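Local structure of periplasmic protein TorT (3O1I) at residues 113-116 with 117-120; 246-249 with 250-253; 253-256 with 257-261. The protein probably acts as the periplasmic partner of the sensor kinase TorS in sensing trimethylamine N-oxide, using the fold of the bacterial solute-binding proteins. One frame throughout, in Å; residues are numbered along the deposited sequence.

Contact 1 of 3, residues 113-116 with 117-120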
loop_
_atom_site.group_PDB
_atom_site.type_symbol
_atom_site.label_atom_id
_atom_site.label_comp_id
_atom_site.label_asym_id
_atom_site.label_seq_id
_atom_site.Cartn_x
_atom_site.Cartn_y
_atom_site.Cartn_z
ATOM N N VAL D 113 21.425 29.062 -11.667
ATOM C CA VAL D 113 20.820 30.377 -11.534
ATOM C C VAL D 113 20.585 30.789 -10.082
ATOM O O VAL D 113 19.885 30.103 -9.351
ATOM C CB VAL D 113 19.473 30.401 -12.263
ATOM C CG1 VAL D 113 18.781 31.728 -12.044
ATOM C CG2 VAL D 113 19.691 30.124 -13.743
ATOM N N ASP D 114 21.173 31.909 -9.674
ATOM C CA ASP D 114 20.992 32.430 -8.320
ATOM C C ASP D 114 19.497 32.707 -8.164
ATOM O O ASP D 114 18.939 33.565 -8.852
ATOM C CB ASP D 114 21.786 33.731 -8.142
ATOM C CG ASP D 114 21.606 34.353 -6.761
ATOM O OD1 ASP D 114 20.889 33.766 -5.919
ATOM O OD2 ASP D 114 22.185 35.435 -6.514
ATOM N N TRP D 115 18.844 31.984 -7.261
ATOM C CA TRP D 115 17.412 32.156 -7.073
ATOM C C TRP D 115 16.986 33.487 -6.478
ATOM O O TRP D 115 15.810 33.853 -6.556
ATOM C CB TRP D 115 16.859 30.978 -6.270
ATOM C CG TRP D 115 16.826 29.763 -7.123
ATOM C CD1 TRP D 115 17.901 29.051 -7.560
ATOM C CD2 TRP D 115 15.687 29.222 -7.795
ATOM N NE1 TRP D 115 17.508 28.112 -8.476
ATOM C CE2 TRP D 115 16.152 28.193 -8.640
ATOM C CE3 TRP D 115 14.321 29.512 -7.774
ATOM C CZ2 TRP D 115 15.300 27.450 -9.457
ATOM C CZ3 TRP D 115 13.471 28.777 -8.585
ATOM C CH2 TRP D 115 13.965 27.756 -9.419
ATOM N N TYR D 116 17.944 34.209 -5.901
ATOM C CA TYR D 116 17.691 35.526 -5.315
ATOM C C TYR D 116 16.933 36.373 -6.328
ATOM O O TYR D 116 15.991 37.082 -5.982
ATOM C CB TYR D 116 19.019 36.214 -4.995
ATOM C CG TYR D 116 18.902 37.640 -4.506
ATOM C CD1 TYR D 116 18.894 37.928 -3.143
ATOM C CD2 TYR D 116 18.816 38.711 -5.409
ATOM C CE1 TYR D 116 18.809 39.239 -2.688
ATOM C CE2 TYR D 116 18.725 40.027 -4.962
ATOM C CZ TYR D 116 18.725 40.277 -3.600
ATOM O OH TYR D 116 18.657 41.562 -3.128
ATOM N N TRP D 117 17.358 36.283 -7.583
ATOM C CA TRP D 117 16.751 37.042 -8.668
ATOM C C TRP D 117 15.460 36.425 -9.192
ATOM O O TRP D 117 14.895 36.891 -10.180
ATOM C CB TRP D 117 17.769 37.237 -9.810
ATOM C CG TRP D 117 18.986 37.990 -9.352
ATOM C CD1 TRP D 117 20.165 37.457 -8.903
ATOM C CD2 TRP D 117 19.082 39.400 -9.143
ATOM N NE1 TRP D 117 20.983 38.449 -8.416
ATOM C CE2 TRP D 117 20.341 39.653 -8.550
ATOM C CE3 TRP D 117 18.222 40.477 -9.390
ATOM C CZ2 TRP D 117 20.760 40.939 -8.201
ATOM C CZ3 TRP D 117 18.635 41.751 -9.044
ATOM C CH2 TRP D 117 19.895 41.973 -8.454
ATOM N N MET D 118 15.004 35.363 -8.540
ATOM C CA MET D 118 13.749 34.726 -8.922
ATOM C C MET D 118 12.713 35.317 -7.957
ATOM O O MET D 118 11.596 35.671 -8.342
ATOM C CB MET D 118 13.852 33.214 -8.755
ATOM C CG MET D 118 14.824 32.545 -9.703
ATOM S SD MET D 118 14.137 32.319 -11.354
ATOM C CE MET D 118 12.720 31.269 -11.028
ATOM N N GLY D 119 13.112 35.429 -6.695
ATOM C CA GLY D 119 12.241 36.007 -5.695
ATOM C C GLY D 119 12.136 37.492 -5.980
ATOM O O GLY D 119 11.073 38.103 -5.825
ATOM N N TYR D 120 13.250 38.077 -6.409
ATOM C CA TYR D 120 13.276 39.497 -6.733
ATOM C C TYR D 120 12.337 39.740 -7.905
ATOM O O TYR D 120 11.456 40.592 -7.848
ATOM C CB TYR D 120 14.686 39.943 -7.118
ATOM C CG TYR D 120 14.847 41.449 -7.121
ATOM C CD1 TYR D 120 15.228 42.130 -5.961
ATOM C CD2 TYR D 120 14.566 42.202 -8.271
ATOM C CE1 TYR D 120 15.325 43.520 -5.944
ATOM C CE2 TYR D 120 14.660 43.591 -8.261
ATOM C CZ TYR D 120 15.039 44.241 -7.095
ATOM O OH TYR D 120 15.124 45.614 -7.076
#

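Contact 2 of 3, residues 246-249 with 250-253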
loop_
_atom_site.group_PDB
_atom_site.type_symbol
_atom_site.label_atom_id
_atom_site.label_comp_id
_atom_site.label_asym_id
_atom_site.label_seq_id
_atom_site.Cartn_x
_atom_site.Cartn_y
_atom_site.Cartn_z
ATOM N N THR D 246 10.718 32.754 -15.123
ATOM C CA THR D 246 11.229 31.504 -15.679
ATOM C C THR D 246 12.751 31.528 -15.735
ATOM O O THR D 246 13.331 32.431 -16.344
ATOM C CB THR D 246 10.731 31.283 -17.105
ATOM O OG1 THR D 246 11.327 30.096 -17.640
ATOM C CG2 THR D 246 11.123 32.450 -17.975
ATOM N N ASP D 247 13.393 30.544 -15.103
ATOM C CA ASP D 247 14.851 30.463 -15.101
ATOM C C ASP D 247 15.315 29.483 -16.168
ATOM O O ASP D 247 16.365 28.855 -16.050
ATOM C CB ASP D 247 15.383 30.080 -13.703
ATOM C CG ASP D 247 15.216 28.596 -13.366
ATOM O OD1 ASP D 247 14.386 27.899 -13.994
ATOM O OD2 ASP D 247 15.925 28.131 -12.443
ATOM N N LYS D 248 14.500 29.379 -17.214
ATOM C CA LYS D 248 14.769 28.528 -18.365
ATOM C C LYS D 248 15.512 27.271 -17.973
ATOM O O LYS D 248 16.735 27.274 -17.834
ATOM C CB LYS D 248 15.571 29.314 -19.413
ATOM C CG LYS D 248 14.816 30.492 -20.011
ATOM C CD LYS D 248 15.743 31.436 -20.736
ATOM C CE LYS D 248 15.160 32.838 -20.736
ATOM N NZ LYS D 248 16.200 33.904 -20.782
ATOM N N MET D 249 14.751 26.195 -17.801
ATOM C CA MET D 249 15.293 24.899 -17.405
ATOM C C MET D 249 15.900 24.108 -18.570
ATOM O O MET D 249 17.070 23.711 -18.522
ATOM C CB MET D 249 14.193 24.067 -16.734
ATOM C CG MET D 249 13.516 24.737 -15.544
ATOM S SD MET D 249 11.962 25.541 -15.952
ATOM C CE MET D 249 11.986 26.912 -14.830
ATOM N N VAL D 250 15.093 23.863 -19.601
ATOM C CA VAL D 250 15.555 23.126 -20.770
ATOM C C VAL D 250 16.940 23.608 -21.167
ATOM O O VAL D 250 17.820 22.811 -21.471
ATOM C CB VAL D 250 14.621 23.310 -21.972
ATOM C CG1 VAL D 250 15.237 22.656 -23.194
ATOM C CG2 VAL D 250 13.260 22.698 -21.678
ATOM N N GLN D 251 17.135 24.919 -21.158
ATOM C CA GLN D 251 18.430 25.484 -21.511
ATOM C C GLN D 251 19.457 25.264 -20.408
ATOM O O GLN D 251 20.635 25.062 -20.702
ATOM C CB GLN D 251 18.294 26.980 -21.788
ATOM C CG GLN D 251 19.611 27.695 -22.012
ATOM C CD GLN D 251 19.411 29.098 -22.539
ATOM O OE1 GLN D 251 18.977 29.996 -21.813
ATOM N NE2 GLN D 251 19.712 29.291 -23.820
ATOM N N GLN D 252 19.012 25.304 -19.149
ATOM C CA GLN D 252 19.912 25.114 -18.017
ATOM C C GLN D 252 20.540 23.739 -18.128
ATOM O O GLN D 252 21.618 23.485 -17.589
ATOM C CB GLN D 252 19.159 25.256 -16.693
ATOM C CG GLN D 252 20.035 25.817 -15.588
ATOM C CD GLN D 252 19.247 26.274 -14.376
ATOM O OE1 GLN D 252 18.176 26.865 -14.509
ATOM N NE2 GLN D 252 19.783 26.023 -13.183
ATOM N N GLY D 253 19.857 22.858 -18.848
ATOM C CA GLY D 253 20.362 21.519 -19.051
ATOM C C GLY D 253 21.418 21.535 -20.137
ATOM O O GLY D 253 22.554 21.096 -19.924
#

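Contact 3 of 3, residues 253-256 with 257-261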
loop_
_atom_site.group_PDB
_atom_site.type_symbol
_atom_site.label_atom_id
_atom_site.label_comp_id
_atom_site.label_asym_id
_atom_site.label_seq_id
_atom_site.Cartn_x
_atom_site.Cartn_y
_atom_site.Cartn_z
ATOM N N GLY D 253 19.857 22.858 -18.848
ATOM C CA GLY D 253 20.362 21.519 -19.051
ATOM C C GLY D 253 21.418 21.535 -20.137
ATOM O O GLY D 253 22.554 21.096 -19.924
ATOM N N ARG D 254 21.038 22.049 -21.307
ATOM C CA ARG D 254 21.944 22.146 -22.451
ATOM C C ARG D 254 23.274 22.720 -21.988
ATOM O O ARG D 254 24.338 22.231 -22.349
ATOM C CB ARG D 254 21.340 23.049 -23.528
ATOM C CG ARG D 254 20.087 22.504 -24.202
ATOM C CD ARG D 254 19.396 23.588 -25.039
ATOM N NE ARG D 254 18.220 23.101 -25.763
ATOM C CZ ARG D 254 18.268 22.230 -26.768
ATOM N NH1 ARG D 254 19.439 21.746 -27.174
ATOM N NH2 ARG D 254 17.151 21.846 -27.376
ATOM N N LEU D 255 23.201 23.757 -21.170
ATOM C CA LEU D 255 24.395 24.390 -20.651
ATOM C C LEU D 255 25.373 23.390 -20.017
ATOM O O LEU D 255 26.559 23.385 -20.360
ATOM C CB LEU D 255 23.992 25.482 -19.652
ATOM C CG LEU D 255 25.046 26.205 -18.804
ATOM C CD1 LEU D 255 26.325 26.424 -19.598
ATOM C CD2 LEU D 255 24.458 27.532 -18.315
ATOM N N SER D 256 24.883 22.540 -19.114
ATOM C CA SER D 256 25.733 21.545 -18.450
ATOM C C SER D 256 26.331 20.544 -19.429
ATOM O O SER D 256 27.503 20.199 -19.322
ATOM C CB SER D 256 24.948 20.798 -17.374
ATOM O OG SER D 256 25.394 21.171 -16.081
ATOM N N VAL D 257 25.527 20.066 -20.372
ATOM C CA VAL D 257 26.027 19.127 -21.370
ATOM C C VAL D 257 27.209 19.772 -22.088
ATOM O O VAL D 257 28.311 19.222 -22.124
ATOM C CB VAL D 257 24.967 18.805 -22.427
ATOM C CG1 VAL D 257 25.605 18.082 -23.597
ATOM C CG2 VAL D 257 23.874 17.962 -21.823
ATOM N N MET D 258 26.959 20.946 -22.663
ATOM C CA MET D 258 27.976 21.682 -23.390
ATOM C C MET D 258 29.221 21.862 -22.544
ATOM O O MET D 258 30.320 21.552 -22.983
ATOM C CB MET D 258 27.437 23.050 -23.803
ATOM C CG MET D 258 28.462 23.933 -24.490
ATOM S SD MET D 258 28.383 25.619 -23.881
ATOM C CE MET D 258 29.408 25.508 -22.363
ATOM N N GLN D 259 29.048 22.370 -21.328
ATOM C CA GLN D 259 30.185 22.583 -20.434
ATOM C C GLN D 259 31.148 21.390 -20.406
ATOM O O GLN D 259 32.343 21.551 -20.647
ATOM C CB GLN D 259 29.715 22.873 -19.003
ATOM C CG GLN D 259 28.999 24.191 -18.803
ATOM C CD GLN D 259 29.095 24.659 -17.364
ATOM O OE1 GLN D 259 28.850 23.892 -16.435
ATOM N NE2 GLN D 259 29.456 25.923 -17.172
ATOM N N ALA D 260 30.632 20.200 -20.109
ATOM C CA ALA D 260 31.475 19.014 -20.046
ATOM C C ALA D 260 31.951 18.581 -21.427
ATOM O O ALA D 260 33.098 18.173 -21.586
ATOM C CB ALA D 260 30.732 17.877 -19.363
ATOM N N ALA D 261 31.079 18.673 -22.425
ATOM C CA ALA D 261 31.452 18.277 -23.781
ATOM C C ALA D 261 32.589 19.144 -24.340
ATOM O O ALA D 261 33.340 18.713 -25.217
ATOM C CB ALA D 261 30.237 18.345 -24.696
#

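Contact 1 of 3, residues 113-116 with 117-120
Tyr-116 lays the edge of its ring over one face of the indole of Trp-117, with Tyr-116 CD2 3.6 Å from Trp-117 CE2. The phenol and the five-membered ring have centroids 5.0 Å apart and planes inclined at 65°, so this is a T-shaped (edge-to-face) pair between sequence neighbours. Differing first torsions bring the two rings together: Tyr-116 carries CG anti to its backbone nitrogen (chi1 174°), whereas Trp-117 has CG beside its own. Asp-114 flanks the same indole, OD2 lying 3.7 Å from Trp-117 CD1, with the carboxylate almost perpendicular to the ring.

The other carboxylate oxygen does the polar work. Asp-114 OD1 accepts from Tyr-116 N at 3.0 Å, and the donor arrives from above the carboxylate plane, 60° out of it. This is an Asx turn, and it caps the start of helix 116-127. That helix follows strand 107-110, and the loop joining them is one of the passages between the two domains of a type I periplasmic binding fold. The weak bond from Trp-117 N to Asp-114 O marks the same turn, and Trp-115 O accepts from both Met-118 N and Gly-119 N.

Trp-115 is covered by Met-118 in a Met-aromatic contact. Met-118 SD stands over the six-membered ring, 4.8 Å from its centroid and close to the ring normal, while Met-118 CG lies above the same indole, toward its rim. The methionine bends at chi2 and chi3, which returns its methyl to the ring: Met-118 CE is 3.6 Å from Trp-115 CZ3. Trp-115 also meets Arg-148 in a cation-pi contact, and the side chains of Tyr-116 and Tyr-120 touch helix 152-163.

Contact 2 of 3, residues 246-249 with 250-253
Lys-248 and Gln-251 run side by side and point the same way, both chains extended beyond CG. A methylene meets an amide oxygen here, Lys-248 CD lying 3.7 Å from Gln-251 OE1, while the amino group of the lysine goes on to Ile-276. One residue further on, Gln-252 directs its CB back over the turn, 3.4 Å from Lys-248 O, and its amide group reaches Asp-247. There the carboxylate and amide planes stand at 81° to each other.

Backbone bonds across this helix start are modest: Gln-252 N to Lys-248 O is weak, at 3.3 Å with an N-H...O angle of 134°. Behind it, Thr-246 OG1 accepts from Lys-248 N at 3.3 Å, an ST turn that shapes the exit from strand 244-246. Thr-246 OG1 is also hydrogen-bonded to Ser-293 OG, so two partners fix that hydroxyl.

Further out, Met-249 and Asp-247 lie against Tyr-19 of helix 18-32, and Asp-247 touches Trp-115. The segment is thus a second interdomain passage, entering helix 249-263. Two of the buried polar atoms are satisfied from outside the turn, Thr-246 OG1 by Ser-293 and Lys-248 NZ by Ile-276 O; that carbonyl compensates the buried amino group and is compatible with a protonated lysine.

Contact 3 of 3, residues 253-256 with 257-261
Leu-255 meets Gln-259 one helical turn on, and this is the closer-packed part of the contact. Leu-255 CD1 lies 3.6 Å from Gln-259 CG, a methyl touching a methylene where the two side chains cross at a slant. Carrying CG anti to its backbone nitrogen (chi1 172°), the leucine sends its branch along the helix although its CB starts away from the second segment. Gln-259 continues as an extended chain past this methyl, and its NE2 makes weak hydrogen bonds to Glu-270 O and Lys-271 O.

The backbone beneath is regular. Met-258 N bonds Arg-254 O at 2.9 Å with an N-H...O angle of 174°, Gln-259 N bonds Leu-255 O at 2.9 Å, and the outer members of the series, Val-257 N to Gly-253 O and Ala-260 N to Ser-256 O, are each 3.2 Å.

Distances lengthen at Met-258 and Arg-254, which like Leu-255 are partly exposed. Met-258 CE approaches Leu-255 CD1 only to 4.2 Å, after a chain bent at chi2 and chi3. The side chain of Arg-254 comes no nearer than 5.7 Å to 257-261; it reaches helix 18-32 at Ser-29 and Glu-30, the latter giving it a long, weak ion pair. The buried flank is made by Ser-256 and Val-257, set against Met-27, and by Gln-259 and Ala-260, set against Phe-91 of strand 90-92. A helix with one side on a neighbouring helix and a strand of the parallel sheet, and another partly open, is the outer layer of the Rossmann-like alpha/beta domain found in this family.

How the contacts relate
Contacts 2 and 3 share Gly-253 and both use helix 249-263: the first at its buried start, the second further along, where one flank is partly exposed. Contact 1 begins a different helix, 116-127, and is only partly buried. It joins aromatic and sulfur packing to a carboxylate cap from Asp-114, whereas contact 2 is a helix entry of polar side chains and backbone bonds, and contact 3 combines regular backbone bonds with aliphatic packing. Contacts 1 and 2 meet between the domains: Met-118 SD lies 3.5 Å from Asp-247 CB, and Val-113 also packs on Asp-247. Contact 3 stands apart from contact 1, their nearest atoms about 7 Å apart, and belongs to the body of one domain.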